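Local coordinates for protein alcohol dehydrogenase (Thermus thermophilus, PDB 2EIH) that binds zinc and probably catalyses the NAD(P)-dependent interconversion of alcohols and carbonyl compounds, at residues P134-K137 / N138-F141; S295-F298 / P299-F303; D70-G73 / P74-G78. All coordinates share one frame; numbering follows the deposited sequence.

Contacts 1 and 2 touch: Pro136 CD of segment 134-137 lies 4.0 Å from Leu301 CD2 of helix 297-306, their centres about 13 Å apart. Contact 2 is the most buried of the three, with four of its eight touching residues in the interior, and combines helix backbone bonds with leucine packing. Contact 1 is partly buried and centres on one lysine ammonium that meets two carbonyl oxygens and a glutamate. Contact 3, about 21 Å from contact 1 and 23 Å from contact 2 between centres, is a surface bend of two valines, a proline and glycines, without a polar bond between its segments. Contacts 1 and 2 border strand 84-91, whereas contact 3 leaves strand 64-72.

Contact 1. Residues P134-K137 / N138-F141; sequences PKPK and NLSF
The Phe141 ring receives Lys135 CE over one face: CE sits 4.1 Å from the ring centroid, 20° off the normal and shifted toward the rim, a CH-pi contact. Lys135 CD comes down near CE1 of the same ring, at 3.6 Å, and the two side chains cross at about a right angle. The setting is a type I beta turn, Pro136 to Leu139, joining strand 132-134 to helix 141-146. Its closing bond from Leu139 N to Pro136 O is weak, 3.5 Å long, so the ammonium group of Lys135 probably does much to hold the bend. Lys135 NZ donates to Leu139 O at 2.6 Å and to Pro136 O at 2.7 Å, tilted out of both carbonyl planes. A salt bridge to Glu84 gives NZ a third partner, which probably favours its protonated state. The chain reaches these partners because it runs extended through chi3 and then bends at chi4 (-64°), turning NZ toward the carbonyl oxygens of Pro136 and Leu139; the ammonium itself, with NZ 5.2 Å from the Phe141 ring centroid, is at most weakly attracted to the ring.

Pro136 and Leu139 meet through apolar carbons, and Pro136 also lies against Leu301 and Glu305 of helix 297-306. Ser140 is the N-cap of helix 141-146: its side chain caps a backbone N in the first turn, and its own backbone N is bound by the carboxylate of Glu143, as in a capping box. The proline-leucine packing is closest where Pro136 CG lies 3.5 Å from Leu139 CD1.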
loop_
_atom_site.group_PDB
_atom_site.type_symbol
_atom_site.label_atom_id
_atom_site.label_comp_id
_atom_site.label_asym_id
_atom_site.label_seq_id
_atom_site.Cartn_x
_atom_site.Cartn_y
_atom_site.Cartn_z
ATOM N N PRO A 134 4.766 -0.237 29.345
ATOM C CA PRO A 134 5.880 -0.485 30.266
ATOM C C PRO A 134 7.050 0.421 29.939
ATOM O O PRO A 134 7.401 0.605 28.769
ATOM C CB PRO A 134 6.207 -1.955 30.021
ATOM C CG PRO A 134 5.934 -2.088 28.553
ATOM C CD PRO A 134 4.608 -1.362 28.407
ATOM N N LYS A 135 7.624 1.013 30.978
ATOM C CA LYS A 135 8.758 1.897 30.814
ATOM C C LYS A 135 10.017 1.086 30.608
ATOM O O LYS A 135 10.313 0.169 31.381
ATOM C CB LYS A 135 8.957 2.775 32.054
ATOM C CG LYS A 135 10.333 3.430 32.128
ATOM C CD LYS A 135 10.652 3.901 33.542
ATOM C CE LYS A 135 12.121 4.293 33.702
ATOM N NZ LYS A 135 13.020 3.126 33.509
ATOM N N PRO A 136 10.778 1.404 29.553
ATOM C CA PRO A 136 12.025 0.674 29.296
ATOM C C PRO A 136 12.924 0.790 30.544
ATOM O O PRO A 136 13.054 1.870 31.118
ATOM C CB PRO A 136 12.598 1.392 28.067
ATOM C CG PRO A 136 11.998 2.778 28.164
ATOM C CD PRO A 136 10.597 2.520 28.609
ATOM N N LYS A 137 13.528 -0.317 30.965
ATOM C CA LYS A 137 14.368 -0.297 32.153
ATOM C C LYS A 137 15.742 0.325 31.972
ATOM O O LYS A 137 16.432 0.622 32.946
ATOM C CB LYS A 137 14.523 -1.711 32.737
ATOM C CG LYS A 137 13.226 -2.303 33.276
ATOM C CD LYS A 137 13.457 -3.631 33.994
ATOM C CE LYS A 137 12.136 -4.285 34.399
ATOM N NZ LYS A 137 11.307 -3.393 35.268
ATOM N N ASN A 138 16.159 0.535 30.736
ATOM C CA ASN A 138 17.472 1.128 30.515
ATOM C C ASN A 138 17.417 2.662 30.546
ATOM O O ASN A 138 18.440 3.318 30.338
ATOM C CB ASN A 138 18.056 0.661 29.170
ATOM C CG ASN A 138 17.211 1.107 27.974
ATOM O OD1 ASN A 138 17.743 1.480 26.918
ATOM N ND2 ASN A 138 15.890 1.054 28.131
ATOM N N LEU A 139 16.236 3.229 30.816
ATOM C CA LEU A 139 16.069 4.687 30.849
ATOM C C LEU A 139 15.716 5.298 32.195
ATOM O O LEU A 139 15.154 4.627 33.067
ATOM C CB LEU A 139 14.989 5.128 29.863
ATOM C CG LEU A 139 15.177 4.940 28.358
ATOM C CD1 LEU A 139 14.019 5.633 27.675
ATOM C CD2 LEU A 139 16.506 5.521 27.893
ATOM N N SER A 140 16.042 6.579 32.362
ATOM C CA SER A 140 15.699 7.285 33.599
ATOM C C SER A 140 14.276 7.746 33.389
ATOM O O SER A 140 13.816 7.856 32.257
ATOM C CB SER A 140 16.559 8.521 33.791
ATOM O OG SER A 140 16.083 9.549 32.944
ATOM N N PHE A 141 13.578 8.036 34.471
ATOM C CA PHE A 141 12.204 8.493 34.331
ATOM C C PHE A 141 12.062 9.756 33.427
ATOM O O PHE A 141 11.085 9.868 32.681
ATOM C CB PHE A 141 11.604 8.715 35.722
ATOM C CG PHE A 141 11.208 7.436 36.416
ATOM C CD1 PHE A 141 10.105 6.706 35.983
ATOM C CD2 PHE A 141 11.932 6.964 37.507
ATOM C CE1 PHE A 141 9.736 5.533 36.632
ATOM C CE2 PHE A 141 11.566 5.788 38.159
ATOM C CZ PHE A 141 10.471 5.075 37.725
#

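Contact 2. Residues S295-F298 / P299-F303; sequences SRLF and PILRF
Phe298 O is approached twice by Arg302. The backbone N of Arg302 donates to it at 3.2 Å with an N-H...O angle of 152°, and the guanidinium of Arg302 folds back so that one face lies over the same oxygen, which stands 3.6 Å from the group's plane. Bends at chi2 and chi3 (51°) bring the arginine back along the helix, and its NH1 forms a salt bridge with Glu97 of a second subunit. One residue earlier, Leu301 N bonds to Leu297 O at 3.2 Å, nearly straight at the hydrogen, though the donor stands above the carbonyl plane. The Ile300 N to Arg296 O bond is weak. Pro299 has no N-H to offer, and its CD instead lies near the carbonyl oxygens of both Ser295 and Arg296.

The apolar side of the contact is carried by Leu297 and Leu301: CD2 of Leu297 meets CG of Leu301 at 3.6 Å. Leu301 also leans on Val86, Ala133 and Pro136, so replacing it with an alanine would probably open a gap beside Leu297 CD2 and cost Pro136 one of its apolar neighbours. Bonds and leucine contact both span four residues, the spacing of an alpha helix; this one, 297-306, follows strand 285-288, the last strand of the chain's parallel Rossmann sheet, and packs against strands 84-91 and 132-134.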
loop_
_atom_site.group_PDB
_atom_site.type_symbol
_atom_site.label_atom_id
_atom_site.label_comp_id
_atom_site.label_asym_id
_atom_site.label_seq_id
_atom_site.Cartn_x
_atom_site.Cartn_y
_atom_site.Cartn_z
ATOM N N SER A 295 -0.928 2.205 18.770
ATOM C CA SER A 295 -0.199 0.965 18.527
ATOM C C SER A 295 1.268 1.204 18.201
ATOM O O SER A 295 2.113 0.358 18.471
ATOM C CB SER A 295 -0.863 0.188 17.383
ATOM O OG SER A 295 -0.880 0.964 16.184
ATOM N N ARG A 296 1.562 2.363 17.629
ATOM C CA ARG A 296 2.925 2.711 17.256
ATOM C C ARG A 296 3.880 2.867 18.442
ATOM O O ARG A 296 5.092 2.795 18.261
ATOM C CB ARG A 296 2.927 4.009 16.451
ATOM C CG ARG A 296 2.016 3.981 15.239
ATOM C CD ARG A 296 2.578 3.054 14.175
ATOM N NE ARG A 296 1.803 3.127 12.940
ATOM C CZ ARG A 296 0.739 2.380 12.676
ATOM N NH1 ARG A 296 0.106 2.529 11.524
ATOM N NH2 ARG A 296 0.327 1.473 13.555
ATOM N N LEU A 297 3.347 3.075 19.645
ATOM C CA LEU A 297 4.189 3.259 20.825
ATOM C C LEU A 297 4.928 1.986 21.219
ATOM O O LEU A 297 5.940 2.036 21.915
ATOM C CB LEU A 297 3.352 3.747 22.023
ATOM C CG LEU A 297 3.953 4.785 23.004
ATOM C CD1 LEU A 297 3.555 4.466 24.431
ATOM C CD2 LEU A 297 5.469 4.834 22.881
ATOM N N PHE A 298 4.414 0.838 20.792
ATOM C CA PHE A 298 5.039 -0.448 21.120
ATOM C C PHE A 298 6.362 -0.656 20.383
ATOM O O PHE A 298 7.387 -0.943 21.004
ATOM C CB PHE A 298 4.061 -1.590 20.836
ATOM C CG PHE A 298 2.814 -1.518 21.671
ATOM C CD1 PHE A 298 1.777 -0.647 21.327
ATOM C CD2 PHE A 298 2.694 -2.279 22.833
ATOM C CE1 PHE A 298 0.634 -0.530 22.130
ATOM C CE2 PHE A 298 1.558 -2.171 23.641
ATOM C CZ PHE A 298 0.522 -1.290 23.286
ATOM N N PRO A 299 6.362 -0.530 19.046
ATOM C CA PRO A 299 7.647 -0.717 18.366
ATOM C C PRO A 299 8.670 0.341 18.824
ATOM O O PRO A 299 9.848 0.040 19.005
ATOM C CB PRO A 299 7.285 -0.573 16.886
ATOM C CG PRO A 299 6.099 0.319 16.903
ATOM C CD PRO A 299 5.300 -0.230 18.071
ATOM N N ILE A 300 8.212 1.574 19.016
ATOM C CA ILE A 300 9.093 2.656 19.448
ATOM C C ILE A 300 9.859 2.299 20.720
ATOM O O ILE A 300 11.085 2.316 20.722
ATOM C CB ILE A 300 8.291 3.957 19.657
ATOM C CG1 ILE A 300 7.820 4.485 18.305
ATOM C CG2 ILE A 300 9.138 5.003 20.361
ATOM C CD1 ILE A 300 6.891 5.721 18.389
ATOM N N LEU A 301 9.138 1.953 21.783
ATOM C CA LEU A 301 9.749 1.591 23.056
ATOM C C LEU A 301 10.688 0.388 22.922
ATOM O O LEU A 301 11.705 0.293 23.607
ATOM C CB LEU A 301 8.646 1.356 24.110
ATOM C CG LEU A 301 7.794 2.600 24.487
ATOM C CD1 LEU A 301 6.584 2.223 25.334
ATOM C CD2 LEU A 301 8.663 3.585 25.244
ATOM N N ARG A 302 10.353 -0.521 22.019
ATOM C CA ARG A 302 11.184 -1.699 21.756
ATOM C C ARG A 302 12.541 -1.228 21.206
ATOM O O ARG A 302 13.578 -1.638 21.694
ATOM C CB ARG A 302 10.478 -2.612 20.735
ATOM C CG ARG A 302 10.455 -4.095 21.101
ATOM C CD ARG A 302 9.094 -4.719 20.801
ATOM N NE ARG A 302 8.646 -4.448 19.432
ATOM C CZ ARG A 302 7.367 -4.276 19.100
ATOM N NH1 ARG A 302 6.431 -4.344 20.036
ATOM N NH2 ARG A 302 7.011 -4.050 17.840
ATOM N N PHE A 303 12.517 -0.368 20.190
ATOM C CA PHE A 303 13.748 0.173 19.606
ATOM C C PHE A 303 14.523 0.982 20.650
ATOM O O PHE A 303 15.758 1.024 20.625
ATOM C CB PHE A 303 13.450 1.068 18.387
ATOM C CG PHE A 303 12.961 0.312 17.181
ATOM C CD1 PHE A 303 11.690 0.551 16.659
ATOM C CD2 PHE A 303 13.751 -0.680 16.596
ATOM C CE1 PHE A 303 11.207 -0.193 15.577
ATOM C CE2 PHE A 303 13.274 -1.431 15.510
ATOM C CZ PHE A 303 12.008 -1.189 15.005
#

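Contact 3. Residues D70-G73 / P74-G78; sequences DAVG and PGVEG
Val72 and Val76 turn their side chains toward each other across a tight bend, and the two cross at about a right angle. The branches that meet are CG2 of Val72 and CG1 of Val76, 3.4 Å apart, closer than carbons usually pack; the crowding may partly reflect the model. Val76 CG1 arrives here because it lies between its own backbone N and carbonyl carbon (chi1 59°), which aims it at Val72 and at the carbonyl oxygen of Gly73. Val72 CG2 occupies the equivalent position on its own residue.

The bend between them is made by Gly73, Pro74 and Gly75. At Gly73 a side chain would have its first carbon 2.9 Å from Pro74 CD, a clash, so glycine fits this place. Pro74 O accepts a weak bond from Val76 N at 3.3 Å, and with Gly75 at phi -94° and psi 83° this fits an inverse gamma turn.

Strand 64-72 ends here, beside strand 29-38. Asp70 and Ala71 both face Arg31 in a classic beta bulge, with a salt bridge from Asp70 to that arginine, and Gly73 continues the backbone pairing through Glu29. Glu77 on the outer part of the loop forms a salt bridge with Arg109 of a second subunit. Between the two segments themselves the contact is apolar, so the bend rests chiefly on the backbone, on the glycine-proline-glycine run and its weak gamma-turn bond; the valines face each other as an apolar pair of uncertain exact spacing, and polar links come from the neighbouring strand and subunit.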
loop_
_atom_site.group_PDB
_atom_site.type_symbol
_atom_site.label_atom_id
_atom_site.label_comp_id
_atom_site.label_asym_id
_atom_site.label_seq_id
_atom_site.Cartn_x
_atom_site.Cartn_y
_atom_site.Cartn_z
ATOM N N ASP A 70 0.357 3.146 40.843
ATOM C CA ASP A 70 0.009 3.360 42.242
ATOM C C ASP A 70 -1.127 2.444 42.658
ATOM O O ASP A 70 -1.011 1.690 43.620
ATOM C CB ASP A 70 -0.411 4.804 42.485
ATOM C CG ASP A 70 -0.661 5.089 43.950
ATOM O OD1 ASP A 70 0.302 5.027 44.749
ATOM O OD2 ASP A 70 -1.826 5.367 44.302
ATOM N N ALA A 71 -2.224 2.512 41.924
ATOM C CA ALA A 71 -3.383 1.696 42.224
ATOM C C ALA A 71 -4.115 1.437 40.924
ATOM O O ALA A 71 -4.017 2.228 39.982
ATOM C CB ALA A 71 -4.295 2.420 43.212
ATOM N N VAL A 72 -4.846 0.332 40.865
ATOM C CA VAL A 72 -5.585 -0.004 39.659
ATOM C C VAL A 72 -7.045 -0.245 39.976
ATOM O O VAL A 72 -7.382 -0.704 41.065
ATOM C CB VAL A 72 -5.019 -1.268 38.989
ATOM C CG1 VAL A 72 -3.573 -1.031 38.560
ATOM C CG2 VAL A 72 -5.097 -2.442 39.943
ATOM N N GLY A 73 -7.907 0.070 39.016
ATOM C CA GLY A 73 -9.333 -0.119 39.201
ATOM C C GLY A 73 -9.686 -1.551 39.555
ATOM O O GLY A 73 -8.808 -2.411 39.612
ATOM N N PRO A 74 -10.970 -1.846 39.784
ATOM C CA PRO A 74 -11.390 -3.204 40.137
ATOM C C PRO A 74 -11.072 -4.248 39.070
ATOM O O PRO A 74 -10.290 -5.171 39.306
ATOM C CB PRO A 74 -12.887 -3.044 40.378
ATOM C CG PRO A 74 -13.260 -1.975 39.406
ATOM C CD PRO A 74 -12.137 -0.973 39.574
ATOM N N GLY A 75 -11.673 -4.099 37.895
ATOM C CA GLY A 75 -11.432 -5.054 36.829
ATOM C C GLY A 75 -10.319 -4.629 35.894
ATOM O O GLY A 75 -10.572 -4.064 34.828
ATOM N N VAL A 76 -9.079 -4.900 36.287
ATOM C CA VAL A 76 -7.941 -4.532 35.458
ATOM C C VAL A 76 -6.784 -5.520 35.581
ATOM O O VAL A 76 -6.347 -5.871 36.680
ATOM C CB VAL A 76 -7.443 -3.103 35.798
ATOM C CG1 VAL A 76 -7.047 -3.027 37.253
ATOM C CG2 VAL A 76 -6.271 -2.725 34.898
ATOM N N GLU A 77 -6.295 -5.963 34.430
ATOM C CA GLU A 77 -5.209 -6.922 34.381
ATOM C C GLU A 77 -4.064 -6.391 33.541
ATOM O O GLU A 77 -4.260 -5.559 32.654
ATOM C CB GLU A 77 -5.711 -8.243 33.798
ATOM C CG GLU A 77 -6.303 -8.104 32.403
ATOM C CD GLU A 77 -6.920 -9.400 31.911
ATOM O OE1 GLU A 77 -6.207 -10.430 31.882
ATOM O OE2 GLU A 77 -8.113 -9.390 31.540
ATOM N N GLY A 78 -2.864 -6.878 33.820
ATOM C CA GLY A 78 -1.715 -6.426 33.066
ATOM C C GLY A 78 -1.006 -5.235 33.688
ATOM O O GLY A 78 -0.112 -4.662 33.064
#